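Vanadium-dependent haloperoxidase (Zobellia galactanivorans, PDB 4CIT) probably catalyses the peroxide-dependent oxidation of iodide at a vanadate cofactor, as a bacterial vanadium-dependent iodoperoxidase. Local coordinates at residues G201-L214 with V319-Y333. Numbering follows the deposited sequence.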
ATOM      1  N   GLY A 201     -19.298   6.348   0.642  1.00 13.03           N
ATOM      2  CA  GLY A 201     -17.905   6.453   1.039  1.00 12.15           C
ATOM      3  C   GLY A 201     -17.276   5.089   1.316  1.00 12.10           C
ATOM      4  O   GLY A 201     -17.831   4.249   2.053  1.00 11.90           O
ATOM      5  N   ILE A 202     -16.086   4.875   0.799  1.00 12.51           N
ATOM      6  CA  ILE A 202     -15.336   3.621   1.039  1.00 11.83           C
ATOM      7  C   ILE A 202     -14.811   3.534   2.428  1.00 10.97           C
ATOM      8  O   ILE A 202     -14.129   4.430   2.930  1.00  9.57           O
ATOM      9  CB  ILE A 202     -14.119   3.532   0.073  1.00 14.67           C
ATOM     10  CG1 ILE A 202     -14.655   3.593  -1.357  1.00 18.80           C
ATOM     11  CG2 ILE A 202     -13.204   2.355   0.357  1.00 15.37           C
ATOM     12  CD1 ILE A 202     -15.538   2.476  -1.849  1.00 23.06           C
ATOM     13  N   GLU A 203     -15.052   2.388   3.057  1.00 10.88           N
ATOM     14  CA  GLU A 203     -14.373   2.025   4.331  1.00 12.30           C
ATOM     15  C   GLU A 203     -14.413   3.076   5.497  1.00 12.10           C
ATOM     16  O   GLU A 203     -13.427   3.412   6.067  1.00 10.65           O
ATOM     17  CB  GLU A 203     -12.960   1.428   4.130  1.00 13.26           C
ATOM     18  CG  GLU A 203     -12.897   0.165   3.295  1.00 13.41           C
ATOM     19  CD  GLU A 203     -13.588  -1.061   3.929  1.00 15.19           C
ATOM     20  OE1 GLU A 203     -13.840  -1.142   5.184  1.00 14.42           O
ATOM     21  OE2 GLU A 203     -13.849  -2.022   3.183  1.00 16.81           O
ATOM     22  N   PRO A 204     -15.598   3.495   5.869  1.00 10.64           N
ATOM     23  CA  PRO A 204     -15.777   4.510   6.901  1.00 10.57           C
ATOM     24  C   PRO A 204     -15.153   4.119   8.213  1.00 10.63           C
ATOM     25  O   PRO A 204     -14.781   4.964   9.041  1.00 10.23           O
ATOM     26  CB  PRO A 204     -17.300   4.702   6.913  1.00 12.52           C
ATOM     27  CG  PRO A 204     -17.857   3.359   6.343  1.00 13.56           C
ATOM     28  CD  PRO A 204     -16.877   3.007   5.283  1.00 12.97           C
ATOM     29  N   HIS A 205     -15.138   2.806   8.466  1.00 10.69           N
ATOM     30  CA  HIS A 205     -14.560   2.250   9.680  1.00 11.85           C
ATOM     31  C   HIS A 205     -13.211   1.647   9.547  1.00 10.10           C
ATOM     32  O   HIS A 205     -12.831   0.840  10.395  1.00  9.74           O
ATOM     33  CB  HIS A 205     -15.559   1.178  10.300  1.00 15.23           C
ATOM     34  CG  HIS A 205     -16.925   1.762  10.531  1.00 19.50           C
ATOM     35  ND1 HIS A 205     -17.129   2.780  11.435  1.00 24.12           N
ATOM     36  CD2 HIS A 205     -18.114   1.549   9.916  1.00 20.62           C
ATOM     37  CE1 HIS A 205     -18.415   3.119  11.424  1.00 25.30           C
ATOM     38  NE2 HIS A 205     -19.036   2.366  10.540  1.00 23.24           N
ATOM     39  N   TRP A 206     -12.410   2.046   8.575  1.00  9.65           N
ATOM     40  CA  TRP A 206     -11.042   1.506   8.484  1.00  9.19           C
ATOM     41  C   TRP A 206     -10.242   1.888   9.703  1.00  9.39           C
ATOM     42  O   TRP A 206      -9.358   1.112  10.095  1.00  9.66           O
ATOM     43  CB  TRP A 206     -10.350   1.955   7.214  1.00  9.34           C
ATOM     44  CG  TRP A 206      -9.262   1.080   6.782  1.00  8.38           C
ATOM     45  CD1 TRP A 206      -7.922   1.339   6.812  1.00  9.24           C
ATOM     46  CD2 TRP A 206      -9.412  -0.282   6.396  1.00  8.41           C
ATOM     47  NE1 TRP A 206      -7.204   0.213   6.403  1.00  9.49           N
ATOM     48  CE2 TRP A 206      -8.116  -0.809   6.193  1.00  9.11           C
ATOM     49  CE3 TRP A 206     -10.544  -1.150   6.250  1.00  9.00           C
ATOM     50  CZ2 TRP A 206      -7.923  -2.120   5.774  1.00  9.01           C
ATOM     51  CZ3 TRP A 206     -10.337  -2.457   5.858  1.00  9.44           C
ATOM     52  CH2 TRP A 206      -9.042  -2.944   5.679  1.00  9.76           C
ATOM     53  N   ASN A 207     -10.598   2.998  10.412  1.00  9.28           N
ATOM     54  CA  ASN A 207      -9.959   3.323  11.651  1.00 10.53           C
ATOM     55  C   ASN A 207     -10.191   2.375  12.802  1.00 10.40           C
ATOM     56  O   ASN A 207      -9.602   2.566  13.872  1.00 11.96           O
ATOM     57  CB  ASN A 207     -10.174   4.785  12.015  1.00 11.71           C
ATOM     58  CG  ASN A 207     -11.541   5.085  12.414  1.00 12.76           C
ATOM     59  OD1 ASN A 207     -12.461   4.249  12.236  1.00 11.33           O
ATOM     60  ND2 ASN A 207     -11.748   6.324  12.948  1.00 14.53           N
ATOM     61  N   LYS A 208     -11.049   1.382  12.590  1.00 10.21           N
ATOM     62  CA  LYS A 208     -11.305   0.366  13.628  1.00 12.15           C
ATOM     63  C   LYS A 208     -10.532  -0.926  13.408  1.00 11.18           C
ATOM     64  O   LYS A 208     -10.680  -1.853  14.207  1.00 12.54           O
ATOM     65  CB  LYS A 208     -12.784   0.059  13.687  1.00 13.70           C
ATOM     66  CG  LYS A 208     -13.622   1.252  13.984  1.00 16.01           C
ATOM     67  CD  LYS A 208     -13.418   1.820  15.324  1.00 23.45           C
ATOM     68  CE  LYS A 208     -14.387   3.009  15.565  1.00 29.84           C
ATOM     69  NZ  LYS A 208     -13.608   4.214  16.030  1.00 31.68           N
ATOM     70  N   ILE A 209      -9.686  -0.968  12.391  1.00 11.82           N
ATOM     71  CA  ILE A 209      -8.802  -2.138  12.130  1.00 10.95           C
ATOM     72  C   ILE A 209      -7.625  -2.000  13.115  1.00 11.00           C
ATOM     73  O   ILE A 209      -7.117  -0.911  13.371  1.00 11.02           O
ATOM     74  CB  ILE A 209      -8.289  -2.070  10.671  1.00 11.24           C
ATOM     75  CG1 ILE A 209      -9.479  -2.093   9.653  1.00 11.52           C
ATOM     76  CG2 ILE A 209      -7.310  -3.240  10.475  1.00 13.23           C
ATOM     77  CD1 ILE A 209     -10.287  -3.362   9.722  1.00 12.16           C
ATOM     78  N   ARG A 210      -7.157  -3.109  13.665  1.00  9.91           N
ATOM     79  CA  ARG A 210      -5.941  -3.118  14.457  1.00 10.12           C
ATOM     80  C   ARG A 210      -4.740  -2.639  13.706  1.00  9.78           C
ATOM     81  O   ARG A 210      -4.340  -3.265  12.720  1.00 10.75           O
ATOM     82  CB  ARG A 210      -5.690  -4.545  14.923  1.00 11.28           C
ATOM     83  CG  ARG A 210      -4.510  -4.689  15.936  1.00 10.85           C
ATOM     84  CD  ARG A 210      -4.171  -6.111  16.213  1.00 11.99           C
ATOM     85  NE  ARG A 210      -3.829  -6.842  14.980  1.00 11.77           N
ATOM     86  CZ  ARG A 210      -3.978  -8.134  14.784  1.00 12.10           C
ATOM     87  NH1 ARG A 210      -4.440  -8.925  15.724  1.00 11.96           N
ATOM     88  NH2 ARG A 210      -3.580  -8.650  13.675  1.00 11.29           N
ATOM     89  N   PRO A 211      -4.100  -1.545  14.144  1.00  9.85           N
ATOM     90  CA  PRO A 211      -2.863  -1.204  13.458  1.00 10.97           C
ATOM     91  C   PRO A 211      -1.707  -2.164  13.771  1.00 10.80           C
ATOM     92  O   PRO A 211      -1.718  -2.873  14.814  1.00 11.55           O
ATOM     93  CB  PRO A 211      -2.528   0.180  14.011  1.00 12.13           C
ATOM     94  CG  PRO A 211      -3.580   0.561  14.952  1.00 12.50           C
ATOM     95  CD  PRO A 211      -4.405  -0.662  15.263  1.00 12.18           C
ATOM     96  N   PHE A 212      -0.759  -2.296  12.866  1.00 11.99           N
ATOM     97  CA  PHE A 212       0.449  -3.112  13.143  1.00 13.27           C
ATOM     98  C   PHE A 212       1.413  -2.532  14.138  1.00 12.66           C
ATOM     99  O   PHE A 212       1.933  -3.250  15.003  1.00 12.48           O
ATOM    100  CB  PHE A 212       1.201  -3.351  11.814  1.00 12.99           C
ATOM    101  CG  PHE A 212       0.523  -4.306  10.890  1.00 12.70           C
ATOM    102  CD1 PHE A 212       0.524  -5.685  11.136  1.00 15.09           C
ATOM    103  CD2 PHE A 212      -0.178  -3.866   9.779  1.00 16.79           C
ATOM    104  CE1 PHE A 212      -0.077  -6.554  10.230  1.00 13.52           C
ATOM    105  CE2 PHE A 212      -0.855  -4.750   8.912  1.00 16.89           C
ATOM    106  CZ  PHE A 212      -0.716  -6.125   9.112  1.00 15.01           C
ATOM    107  N   VAL A 213       1.715  -1.232  14.012  1.00 11.67           N
ATOM    108  CA  VAL A 213       2.790  -0.555  14.788  1.00 13.36           C
ATOM    109  C   VAL A 213       2.266   0.638  15.621  1.00 12.97           C
ATOM    110  O   VAL A 213       2.774   0.996  16.722  1.00 14.98           O
ATOM    111  CB  VAL A 213       3.877  -0.006  13.802  1.00 14.66           C
ATOM    112  CG1 VAL A 213       5.103   0.423  14.539  1.00 17.45           C
ATOM    113  CG2 VAL A 213       4.265  -1.019  12.719  1.00 16.11           C
ATOM    114  N   LEU A 214       1.238   1.316  15.106  1.00 12.02           N
ATOM    115  CA  LEU A 214       0.702   2.498  15.785  1.00 12.93           C
ATOM    116  C   LEU A 214       0.194   2.113  17.144  1.00 13.59           C
ATOM    117  O   LEU A 214      -0.299   0.988  17.341  1.00 13.18           O
ATOM    118  CB  LEU A 214      -0.460   3.121  15.071  1.00 12.60           C
ATOM    119  CG  LEU A 214      -0.224   3.514  13.615  1.00 13.73           C
ATOM    120  CD1 LEU A 214      -1.499   4.080  12.999  1.00 15.17           C
ATOM    121  CD2 LEU A 214       0.944   4.443  13.540  1.00 13.30           C
ATOM    122  N   VAL A 319       4.030  -3.060   6.000  1.00  9.54           N
ATOM    123  CA  VAL A 319       3.537  -2.717   7.319  1.00 10.79           C
ATOM    124  C   VAL A 319       3.325  -1.208   7.529  1.00 11.36           C
ATOM    125  O   VAL A 319       2.268  -0.749   7.959  1.00 11.77           O
ATOM    126  CB  VAL A 319       4.435  -3.313   8.392  1.00 13.37           C
ATOM    127  CG1 VAL A 319       4.084  -2.769   9.731  1.00 16.46           C
ATOM    128  CG2 VAL A 319       4.308  -4.850   8.352  1.00 14.13           C
ATOM    129  N   ALA A 320       4.295  -0.412   7.098  1.00  9.19           N
ATOM    130  CA  ALA A 320       4.131   1.016   7.147  1.00  9.66           C
ATOM    131  C   ALA A 320       2.915   1.481   6.322  1.00  8.79           C
ATOM    132  O   ALA A 320       2.177   2.374   6.826  1.00  8.71           O
ATOM    133  CB  ALA A 320       5.393   1.725   6.734  1.00  9.76           C
ATOM    134  N   MET A 321       2.747   1.007   5.085  1.00  8.41           N
ATOM    135  CA  MET A 321       1.645   1.453   4.283  1.00  9.12           C
ATOM    136  C   MET A 321       0.284   1.086   4.890  1.00  9.12           C
ATOM    137  O   MET A 321      -0.695   1.834   4.706  1.00 10.29           O
ATOM    138  CB  MET A 321       1.767   0.947   2.870  1.00  9.59           C
ATOM    139  CG  MET A 321       2.854   1.655   2.091  1.00 10.67           C
ATOM    140  SD  MET A 321       2.859   1.199   0.311  1.00  9.76           S
ATOM    141  CE  MET A 321       3.714  -0.279   0.289  1.00 15.57           C
ATOM    142  N   ALA A 322       0.190  -0.089   5.504  1.00  9.23           N
ATOM    143  CA  ALA A 322      -1.093  -0.551   6.059  1.00 10.35           C
ATOM    144  C   ALA A 322      -1.397   0.422   7.210  1.00 11.38           C
ATOM    145  O   ALA A 322      -2.567   0.936   7.293  1.00  9.81           O
ATOM    146  CB  ALA A 322      -1.002  -1.957   6.560  1.00 11.45           C
ATOM    147  N   ASP A 323      -0.399   0.800   8.031  1.00 10.07           N
ATOM    148  CA  ASP A 323      -0.649   1.781   9.112  1.00 10.34           C
ATOM    149  C   ASP A 323      -0.954   3.201   8.560  1.00  9.46           C
ATOM    150  O   ASP A 323      -1.813   3.924   9.083  1.00  8.60           O
ATOM    151  CB  ASP A 323       0.454   1.756  10.188  1.00 11.98           C
ATOM    152  CG  ASP A 323       0.278   0.535  11.194  1.00 15.71           C
ATOM    153  OD1 ASP A 323      -0.636  -0.391  10.943  1.00 18.21           O
ATOM    154  OD2 ASP A 323       1.035   0.574  12.208  1.00 17.52           O
ATOM    155  N   ALA A 324      -0.339   3.531   7.444  1.00  9.35           N
ATOM    156  CA  ALA A 324      -0.602   4.816   6.776  1.00  8.46           C
ATOM    157  C   ALA A 324      -2.078   4.929   6.301  1.00  8.41           C
ATOM    158  O   ALA A 324      -2.766   5.986   6.478  1.00  9.44           O
ATOM    159  CB  ALA A 324       0.350   5.023   5.653  1.00  9.23           C
ATOM    160  N   PHE A 325      -2.639   3.847   5.754  1.00  8.07           N
ATOM    161  CA  PHE A 325      -4.041   3.836   5.366  1.00  9.01           C
ATOM    162  C   PHE A 325      -4.944   4.020   6.581  1.00  8.76           C
ATOM    163  O   PHE A 325      -5.983   4.648   6.462  1.00  8.66           O
ATOM    164  CB  PHE A 325      -4.376   2.624   4.514  1.00  9.30           C
ATOM    165  CG  PHE A 325      -4.125   2.811   3.065  1.00 10.04           C
ATOM    166  CD1 PHE A 325      -4.999   3.585   2.330  1.00 10.10           C
ATOM    167  CD2 PHE A 325      -3.063   2.177   2.438  1.00 10.41           C
ATOM    168  CE1 PHE A 325      -4.767   3.754   0.979  1.00 11.64           C
ATOM    169  CE2 PHE A 325      -2.900   2.268   1.060  1.00 11.63           C
ATOM    170  CZ  PHE A 325      -3.748   3.092   0.353  1.00 11.06           C
ATOM    171  N   ILE A 326      -4.667   3.310   7.684  1.00  8.50           N
ATOM    172  CA  ILE A 326      -5.483   3.477   8.876  1.00  8.67           C
ATOM    173  C   ILE A 326      -5.449   4.946   9.372  1.00  9.39           C
ATOM    174  O   ILE A 326      -6.489   5.537   9.646  1.00  9.64           O
ATOM    175  CB  ILE A 326      -4.994   2.559   9.984  1.00  9.80           C
ATOM    176  CG1 ILE A 326      -5.294   1.127   9.509  1.00 10.01           C
ATOM    177  CG2 ILE A 326      -5.697   2.870  11.312  1.00 10.98           C
ATOM    178  CD1 ILE A 326      -4.756   0.030  10.418  1.00 11.16           C
ATOM    179  N   SER A 327      -4.228   5.514   9.434  1.00  9.29           N
ATOM    180  CA  SER A 327      -4.047   6.915   9.849  1.00  8.64           C
ATOM    181  C   SER A 327      -4.812   7.875   8.908  1.00  8.15           C
ATOM    182  O   SER A 327      -5.479   8.818   9.371  1.00  8.32           O
ATOM    183  CB  SER A 327      -2.551   7.218   9.911  1.00  8.38           C
ATOM    184  OG  SER A 327      -2.312   8.544  10.331  1.00  8.52           O
ATOM    185  N   CYS A 328      -4.714   7.657   7.608  1.00  7.91           N
ATOM    186  CA  CYS A 328      -5.330   8.551   6.657  1.00  7.79           C
ATOM    187  C   CYS A 328      -6.848   8.425   6.665  1.00  8.55           C
ATOM    188  O   CYS A 328      -7.564   9.450   6.778  1.00  8.98           O
ATOM    189  CB  CYS A 328      -4.785   8.263   5.296  1.00  8.42           C
ATOM    190  SG  CYS A 328      -5.566   9.309   4.017  1.00 10.18           S
ATOM    191  N   TRP A 329      -7.373   7.201   6.648  1.00  8.93           N
ATOM    192  CA  TRP A 329      -8.818   6.962   6.739  1.00  8.64           C
ATOM    193  C   TRP A 329      -9.447   7.449   8.074  1.00  8.65           C
ATOM    194  O   TRP A 329     -10.577   7.928   8.108  1.00  9.81           O
ATOM    195  CB  TRP A 329      -9.192   5.522   6.446  1.00  9.42           C
ATOM    196  CG  TRP A 329      -9.742   5.349   5.076  1.00 10.06           C
ATOM    197  CD1 TRP A 329     -11.039   4.982   4.744  1.00 10.52           C
ATOM    198  CD2 TRP A 329      -9.083   5.633   3.811  1.00 10.71           C
ATOM    199  NE1 TRP A 329     -11.213   5.035   3.402  1.00 12.36           N
ATOM    200  CE2 TRP A 329     -10.029   5.393   2.789  1.00 11.70           C
ATOM    201  CE3 TRP A 329      -7.807   6.034   3.464  1.00 11.26           C
ATOM    202  CZ2 TRP A 329      -9.718   5.540   1.455  1.00 12.34           C
ATOM    203  CZ3 TRP A 329      -7.502   6.187   2.144  1.00 13.22           C
ATOM    204  CH2 TRP A 329      -8.453   5.989   1.152  1.00 12.04           C
ATOM    205  N   ASP A 330      -8.702   7.359   9.158  1.00  7.79           N
ATOM    206  CA  ASP A 330      -9.045   7.961  10.453  1.00  8.96           C
ATOM    207  C   ASP A 330      -9.347   9.454  10.281  1.00  9.91           C
ATOM    208  O   ASP A 330     -10.384   9.987  10.758  1.00 10.52           O
ATOM    209  CB  ASP A 330      -7.913   7.740  11.535  1.00  9.74           C
ATOM    210  CG  ASP A 330      -8.255   8.302  12.863  1.00 11.27           C
ATOM    211  OD1 ASP A 330      -9.276   7.785  13.438  1.00 14.44           O
ATOM    212  OD2 ASP A 330      -7.655   9.325  13.280  1.00 12.64           O
ATOM    213  N   GLU A 331      -8.436  10.154   9.607  1.00  9.28           N
ATOM    214  CA  GLU A 331      -8.661  11.561   9.415  1.00  8.80           C
ATOM    215  C   GLU A 331      -9.776  11.828   8.404  1.00  9.46           C
ATOM    216  O   GLU A 331     -10.611  12.793   8.571  1.00  8.81           O
ATOM    217  CB  GLU A 331      -7.397  12.249   8.914  1.00 10.48           C
ATOM    218  CG  GLU A 331      -7.527  13.766   8.710  1.00 10.81           C
ATOM    219  CD  GLU A 331      -8.087  14.482   9.902  1.00 12.17           C
ATOM    220  OE1 GLU A 331      -7.883  14.076  11.062  1.00 13.86           O
ATOM    221  OE2 GLU A 331      -8.847  15.479   9.704  1.00 13.06           O
ATOM    222  N   LYS A 332      -9.818  11.031   7.351  1.00  7.98           N
ATOM    223  CA  LYS A 332     -10.852  11.320   6.327  1.00  7.99           C
ATOM    224  C   LYS A 332     -12.258  11.405   6.930  1.00  7.81           C
ATOM    225  O   LYS A 332     -13.076  12.245   6.513  1.00  7.84           O
ATOM    226  CB  LYS A 332     -10.860  10.279   5.172  1.00  8.78           C
ATOM    227  CG  LYS A 332      -9.729  10.407   4.203  1.00  8.84           C
ATOM    228  CD  LYS A 332      -9.702   9.358   3.067  1.00  8.74           C
ATOM    229  CE  LYS A 332      -8.698   9.637   1.986  1.00  8.99           C
ATOM    230  NZ  LYS A 332      -8.835  10.986   1.359  1.00  8.90           N
ATOM    231  N   TYR A 333     -12.572  10.426   7.774  1.00  8.74           N
ATOM    232  CA  TYR A 333     -13.885  10.277   8.355  1.00 10.12           C
ATOM    233  C   TYR A 333     -14.055  11.096   9.643  1.00 11.88           C
ATOM    234  O   TYR A 333     -15.155  11.302  10.069  1.00 15.46           O
ATOM    235  CB  TYR A 333     -14.349   8.788   8.407  1.00  9.79           C
ATOM    236  CG  TYR A 333     -14.638   8.263   7.081  1.00  8.72           C
ATOM    237  CD1 TYR A 333     -15.869   8.427   6.467  1.00  9.11           C
ATOM    238  CD2 TYR A 333     -13.667   7.578   6.362  1.00  8.35           C
ATOM    239  CE1 TYR A 333     -16.119   7.977   5.212  1.00  9.99           C
ATOM    240  CE2 TYR A 333     -13.906   7.136   5.097  1.00  8.37           C
ATOM    241  CZ  TYR A 333     -15.153   7.311   4.480  1.00  9.26           C
ATOM    242  OH  TYR A 333     -15.408   6.777   3.246  1.00  9.91           O
TER
HETATM  243  O   HOH W   1     -12.070   5.464   9.165  1.00 14.22           O
HETATM  244  O   HOH W   2      -4.503  -0.814   6.422  1.00 11.15           O
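P204, N207 and P211 mark the path of the loop 201-214 along residues 319-333 of helix 307-335: it runs antiparallel to the helix, with the CA atoms of N207 and D330 4.9 Å apart, and makes a type I turn from E203 to W206 and a short 3-10 segment on the way. At one end I202 O takes two hydrogen bonds from opposite faces of its carbonyl plane, from Y333 OH at 2.7 Å and from W329 NE1 at 3.0 Å, and lies in the plane of the W329 indole. P204 CA sits squarely over one face of the Y333 ring, 3.6 Å from its centroid, a CH-pi contact. Replacing Y333 by an alanine would probably cost I202 O one of its two side-chain donors and take the ring face away from P204 CA. The W206 ring turns its edge to the face of W329 in an offset edge-to-face pair (planes at 77°), and W206 NE1 reaches A322 O through a water. I326 CG1 lies against W206 CD1, its CD1 against P211 CA. N207 ND2 meets the anti side of D330 OD1 at 2.9 Å; R334 binds D330 OD2. At the far end the buried D323 carboxylate accepts from three successive amides, which would be expected to stabilise its charge: F212 N and V213 N (2.6 Å) use syn lone pairs of OD1 and OD2, and L214 N meets OD2 34° out of plane. V319 CG1 packs against F212 CB and V213 CG2. W329 lies near the bound vanadate, which K332 NZ hydrogen-bonds. Within this largely helical PAP2-type fold, helix 426-446 packs against V213, L214 and S327, helix 59-80 against W206 and F325, and helix 367-383 against A324.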